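Local coordinates for protein putative oxidoreductase YfjR (Streptomyces aurantiacus, PDB 4OQZ) that probably reduces imines with NADPH, as an S-selective imine reductase of the HIBADH-related family, at residues 162-165 / 166-170; 136-139 / 140-143. One frame throughout, in Å; residues are numbered along the deposited sequence.

Contact 1. Residues 162-165 / 166-170; sequences PGLA and ALMYQ
Leu164 and Met168, one helical turn apart, run side by side in the same direction and meet at their methyl ends, Leu164 CD2 lying 3.5 Å from Met168 CE. The methionine gets there by folding: its unbranched, flexible thioether chain turns at chi2 (41°) and again at chi3 (56°), laying CE against the leucine methyl and 3.6 Å from Leu164 O. Below them the main chain is ordinary helix: Met168 N reaches Leu164 O at 3.0 Å in an almost straight bond, flanked by Leu167 N to Gly163 O (2.8 Å) and Tyr169 N to Ala165 O (2.9 Å). The small methyl of Ala165 lets the helix lie close to strands 112-119 and 131-135, where it packs on Thr115 and Phe133. Tyr169, with CG anti to the backbone N (chi1 -170°), leads its ring away from 162-165 and onto Leu119, leaving CB near Ala165 O. Leu167 and Met168 also pack on His193 and Leu195 of the second subunit. Between side chains the contact is thus purely apolar, while the carbonyls of 163-165 are taken by the N-H groups of 167-169, and the early N-H groups of Gly163 and Ala165 are met by the side chains of Asp161 and Ser135.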
ATOM      1  N   PRO A 162     -27.663   1.614  -5.236  1.00 59.12           N
ATOM      2  CA  PRO A 162     -27.273   2.519  -4.136  1.00 57.08           C
ATOM      3  C   PRO A 162     -25.982   2.146  -3.394  1.00 60.20           C
ATOM      4  O   PRO A 162     -25.228   3.035  -2.976  1.00 56.42           O
ATOM      5  CB  PRO A 162     -28.482   2.444  -3.199  1.00 61.54           C
ATOM      6  CG  PRO A 162     -29.614   2.142  -4.093  1.00 68.48           C
ATOM      7  CD  PRO A 162     -29.067   1.175  -5.077  1.00 64.60           C
ATOM      8  N   GLY A 163     -25.734   0.844  -3.257  1.00 59.05           N
ATOM      9  CA  GLY A 163     -24.550   0.328  -2.578  1.00 58.07           C
ATOM     10  C   GLY A 163     -23.250   0.512  -3.329  1.00 61.14           C
ATOM     11  O   GLY A 163     -22.183   0.498  -2.713  1.00 60.60           O
ATOM     12  N   LEU A 164     -23.317   0.690  -4.660  1.00 58.41           N
ATOM     13  CA  LEU A 164     -22.140   0.809  -5.530  1.00 57.00           C
ATOM     14  C   LEU A 164     -21.072   1.859  -5.189  1.00 57.41           C
ATOM     15  O   LEU A 164     -19.892   1.510  -5.094  1.00 57.11           O
ATOM     16  CB  LEU A 164     -22.500   0.787  -7.029  1.00 58.27           C
ATOM     17  CG  LEU A 164     -22.102  -0.483  -7.775  1.00 64.82           C
ATOM     18  CD1 LEU A 164     -22.884  -0.638  -9.055  1.00 67.12           C
ATOM     19  CD2 LEU A 164     -20.637  -0.478  -8.108  1.00 66.89           C
ATOM     20  N   ALA A 165     -21.466   3.127  -4.992  1.00 51.44           N
ATOM     21  CA  ALA A 165     -20.495   4.189  -4.653  1.00 47.02           C
ATOM     22  C   ALA A 165     -19.880   3.957  -3.268  1.00 47.33           C
ATOM     23  O   ALA A 165     -18.690   4.198  -3.076  1.00 42.40           O
ATOM     24  CB  ALA A 165     -21.145   5.560  -4.740  1.00 47.62           C
ATOM     25  N   ALA A 166     -20.675   3.384  -2.346  1.00 48.11           N
ATOM     26  CA  ALA A 166     -20.247   3.023  -0.995  1.00 48.25           C
ATOM     27  C   ALA A 166     -19.224   1.903  -1.073  1.00 49.91           C
ATOM     28  O   ALA A 166     -18.227   1.959  -0.377  1.00 49.03           O
ATOM     29  CB  ALA A 166     -21.449   2.578  -0.160  1.00 51.90           C
ATOM     30  N   LEU A 167     -19.473   0.883  -1.927  1.00 49.01           N
ATOM     31  CA  LEU A 167     -18.572  -0.238  -2.153  1.00 47.89           C
ATOM     32  C   LEU A 167     -17.236   0.315  -2.631  1.00 48.89           C
ATOM     33  O   LEU A 167     -16.218   0.085  -1.976  1.00 48.09           O
ATOM     34  CB  LEU A 167     -19.183  -1.165  -3.229  1.00 49.98           C
ATOM     35  CG  LEU A 167     -18.898  -2.648  -3.209  1.00 56.60           C
ATOM     36  CD1 LEU A 167     -19.123  -3.206  -4.596  1.00 59.11           C
ATOM     37  CD2 LEU A 167     -17.467  -2.989  -2.774  1.00 55.65           C
ATOM     38  N   MET A 168     -17.251   1.121  -3.713  1.00 44.76           N
ATOM     39  CA  MET A 168     -16.048   1.772  -4.272  1.00 42.43           C
ATOM     40  C   MET A 168     -15.299   2.561  -3.222  1.00 46.45           C
ATOM     41  O   MET A 168     -14.055   2.491  -3.149  1.00 43.80           O
ATOM     42  CB  MET A 168     -16.450   2.668  -5.449  1.00 44.83           C
ATOM     43  CG  MET A 168     -15.823   2.278  -6.800  1.00 48.44           C
ATOM     44  SD  MET A 168     -15.679   0.545  -7.303  1.00 52.82           S
ATOM     45  CE  MET A 168     -17.281   0.071  -7.187  1.00 52.90           C
ATOM     46  N   TYR A 169     -16.064   3.290  -2.364  1.00 43.12           N
ATOM     47  CA  TYR A 169     -15.474   4.017  -1.260  1.00 42.66           C
ATOM     48  C   TYR A 169     -14.722   3.055  -0.309  1.00 46.66           C
ATOM     49  O   TYR A 169     -13.547   3.317  -0.011  1.00 45.43           O
ATOM     50  CB  TYR A 169     -16.525   4.870  -0.508  1.00 44.11           C
ATOM     51  CG  TYR A 169     -15.886   5.823   0.480  1.00 43.28           C
ATOM     52  CD1 TYR A 169     -15.347   7.038   0.058  1.00 43.36           C
ATOM     53  CD2 TYR A 169     -15.723   5.465   1.816  1.00 44.51           C
ATOM     54  CE1 TYR A 169     -14.720   7.903   0.960  1.00 44.68           C
ATOM     55  CE2 TYR A 169     -15.072   6.306   2.717  1.00 44.29           C
ATOM     56  CZ  TYR A 169     -14.597   7.534   2.291  1.00 49.92           C
ATOM     57  OH  TYR A 169     -13.976   8.362   3.188  1.00 47.69           O
ATOM     58  N   GLN A 170     -15.360   1.920   0.083  1.00 43.98           N
ATOM     59  CA  GLN A 170     -14.723   0.929   0.968  1.00 44.01           C
ATOM     60  C   GLN A 170     -13.487   0.285   0.335  1.00 46.39           C
ATOM     61  O   GLN A 170     -12.481   0.087   1.018  1.00 43.71           O
ATOM     62  CB  GLN A 170     -15.716  -0.136   1.477  1.00 47.77           C
ATOM     63  CG  GLN A 170     -16.961   0.409   2.196  1.00 53.54           C
ATOM     64  CD  GLN A 170     -16.678   1.273   3.403  1.00 63.15           C
ATOM     65  OE1 GLN A 170     -15.658   1.148   4.081  1.00 56.87           O
ATOM     66  NE2 GLN A 170     -17.573   2.196   3.680  1.00 56.65           N
TER

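Contact 2. Residues 136-139 / 140-143; sequences GPRA and AYDQ
Charge pairing dominates the exposed side of this first helical turn, where Arg138 and Asp142 stand four residues apart. Of the three side-chain bonds, the one not weak runs from Arg138 NH1 to Asp142 OD1, 3.2 Å long, meeting the oxygen on its syn side but 21° out of the carboxylate plane. Arg138 NE adds two weak bonds, to OD2 at 3.4 Å and to OD1 at 3.5 Å of Asp142. These long contacts and that offset make the salt bridge a loose, forked one, although the guanidinium and carboxylate planes are only 25° apart. Arg138 starts with CG anti to its own N (chi1 179°) and bends at chi2 and chi3, which carries the guanidinium alongside the next turn; a long, flexible cation suits such a solvent-facing place. Asp142 has CG anti to its carbonyl carbon, which turns the short carboxylate back toward Arg138.

Aromatic packing lies next to it. Tyr141 runs beside the arginine, its CE2 3.8 Å from Arg138 NH1, with the ring steeply inclined to the guanidinium. The buried ring also meets Tyr157, and its hydroxyl is hydrogen-bonded to Thr155 OG1.

Among the backbone bonds, Pro137 O receives weak ones from Ala140 N (3.1 Å) and Tyr141 N (3.3 Å), followed by regular bonds from Asp142 N to Arg138 O and from Gln143 N to Ala139 O. Small Ala140 fits against Thr112. The backbone of Gly136 would jam a CB against the preceding carbonyl O and Pro137 CD, so glycine suits it, and Pro137 is the N-cap residue. This is the strand-to-helix turn of a beta-alpha-beta unit, in which strand 131-135 leads into helix 138-151 and on to strand 154-159.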
ATOM      1  N   GLY A 136     -26.852   5.324  -7.973  1.00 51.64           N
ATOM      2  CA  GLY A 136     -28.280   5.564  -7.818  1.00 54.84           C
ATOM      3  C   GLY A 136     -28.925   5.911  -9.142  1.00 61.76           C
ATOM      4  O   GLY A 136     -28.345   5.605 -10.186  1.00 60.41           O
ATOM      5  N   PRO A 137     -30.115   6.566  -9.143  1.00 62.05           N
ATOM      6  CA  PRO A 137     -30.802   6.852 -10.417  1.00 63.83           C
ATOM      7  C   PRO A 137     -30.069   7.802 -11.366  1.00 64.96           C
ATOM      8  O   PRO A 137     -29.832   8.970 -11.038  1.00 64.18           O
ATOM      9  CB  PRO A 137     -32.189   7.344  -9.975  1.00 68.41           C
ATOM     10  CG  PRO A 137     -32.344   6.850  -8.556  1.00 73.08           C
ATOM     11  CD  PRO A 137     -30.947   6.983  -8.000  1.00 64.91           C
ATOM     12  N   ARG A 138     -29.699   7.261 -12.553  1.00 60.65           N
ATOM     13  CA  ARG A 138     -28.937   7.917 -13.623  1.00 59.47           C
ATOM     14  C   ARG A 138     -29.462   9.305 -14.031  1.00 63.40           C
ATOM     15  O   ARG A 138     -28.660  10.205 -14.278  1.00 60.37           O
ATOM     16  CB  ARG A 138     -28.788   6.966 -14.838  1.00 60.85           C
ATOM     17  CG  ARG A 138     -28.037   7.529 -16.047  1.00 68.66           C
ATOM     18  CD  ARG A 138     -26.575   7.141 -16.072  1.00 68.40           C
ATOM     19  NE  ARG A 138     -25.707   8.301 -16.281  1.00 67.40           N
ATOM     20  CZ  ARG A 138     -24.487   8.242 -16.810  1.00 77.79           C
ATOM     21  NH1 ARG A 138     -23.768   9.346 -16.961  1.00 55.18           N
ATOM     22  NH2 ARG A 138     -23.982   7.082 -17.209  1.00 68.41           N
ATOM     23  N   ALA A 139     -30.793   9.474 -14.098  1.00 61.88           N
ATOM     24  CA  ALA A 139     -31.432  10.742 -14.481  1.00 62.21           C
ATOM     25  C   ALA A 139     -31.135  11.889 -13.509  1.00 61.61           C
ATOM     26  O   ALA A 139     -30.924  13.016 -13.970  1.00 59.69           O
ATOM     27  CB  ALA A 139     -32.942  10.555 -14.650  1.00 66.35           C
ATOM     28  N   ALA A 140     -31.127  11.605 -12.174  1.00 56.38           N
ATOM     29  CA  ALA A 140     -30.833  12.594 -11.127  1.00 55.19           C
ATOM     30  C   ALA A 140     -29.349  12.980 -11.170  1.00 53.35           C
ATOM     31  O   ALA A 140     -29.034  14.162 -11.038  1.00 51.41           O
ATOM     32  CB  ALA A 140     -31.191  12.039  -9.752  1.00 56.16           C
ATOM     33  N   TYR A 141     -28.453  11.991 -11.402  1.00 48.49           N
ATOM     34  CA  TYR A 141     -27.003  12.201 -11.506  1.00 45.95           C
ATOM     35  C   TYR A 141     -26.715  13.146 -12.671  1.00 49.10           C
ATOM     36  O   TYR A 141     -26.034  14.167 -12.480  1.00 47.29           O
ATOM     37  CB  TYR A 141     -26.234  10.864 -11.677  1.00 46.02           C
ATOM     38  CG  TYR A 141     -24.788  11.066 -12.083  1.00 45.49           C
ATOM     39  CD1 TYR A 141     -23.814  11.376 -11.136  1.00 45.03           C
ATOM     40  CD2 TYR A 141     -24.409  11.042 -13.426  1.00 47.52           C
ATOM     41  CE1 TYR A 141     -22.495  11.638 -11.511  1.00 43.42           C
ATOM     42  CE2 TYR A 141     -23.097  11.310 -13.812  1.00 47.28           C
ATOM     43  CZ  TYR A 141     -22.138  11.585 -12.850  1.00 48.38           C
ATOM     44  OH  TYR A 141     -20.833  11.795 -13.222  1.00 48.53           O
ATOM     45  N   ASP A 142     -27.263  12.808 -13.863  1.00 46.37           N
ATOM     46  CA  ASP A 142     -27.131  13.589 -15.092  1.00 47.82           C
ATOM     47  C   ASP A 142     -27.620  15.037 -14.952  1.00 52.94           C
ATOM     48  O   ASP A 142     -26.943  15.955 -15.423  1.00 53.46           O
ATOM     49  CB  ASP A 142     -27.867  12.902 -16.261  1.00 52.35           C
ATOM     50  CG  ASP A 142     -27.168  11.682 -16.830  1.00 64.51           C
ATOM     51  OD1 ASP A 142     -25.920  11.700 -16.922  1.00 65.76           O
ATOM     52  OD2 ASP A 142     -27.874  10.726 -17.229  1.00 69.11           O
ATOM     53  N   GLN A 143     -28.781  15.235 -14.305  1.00 50.97           N
ATOM     54  CA  GLN A 143     -29.421  16.541 -14.127  1.00 52.68           C
ATOM     55  C   GLN A 143     -28.602  17.472 -13.254  1.00 55.77           C
ATOM     56  O   GLN A 143     -28.501  18.665 -13.539  1.00 56.01           O
ATOM     57  CB  GLN A 143     -30.824  16.352 -13.510  1.00 55.95           C
ATOM     58  CG  GLN A 143     -31.737  17.580 -13.600  1.00 76.34           C
ATOM     59  CD  GLN A 143     -32.933  17.522 -12.668  1.00 94.87           C
ATOM     60  OE1 GLN A 143     -33.565  16.469 -12.462  1.00 90.05           O
ATOM     61  NE2 GLN A 143     -33.291  18.675 -12.108  1.00 83.88           N
TER

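How the contacts relate
Both contacts are first turns of helices that follow strands of the same mixed sheet, but they differ in burial. Contact 1 lies in the core, with its centre about 8 Å from that of the chain, where the long helix 163-191 leaves the nucleotide-binding domain and the second subunit packs on it. Contact 2 is about 21 Å out, only partly buried, with most of its touching residues exposed, and touches no other chain of the assembly. The chemistry follows: two methyl ends meet in contact 1, whereas contact 2 puts a salt bridge outside and an aromatic ring inside. Their centres are 16 Å apart without touching; strand 154-159 connects their helices along the chain, and strand 112-119 is packed against by both.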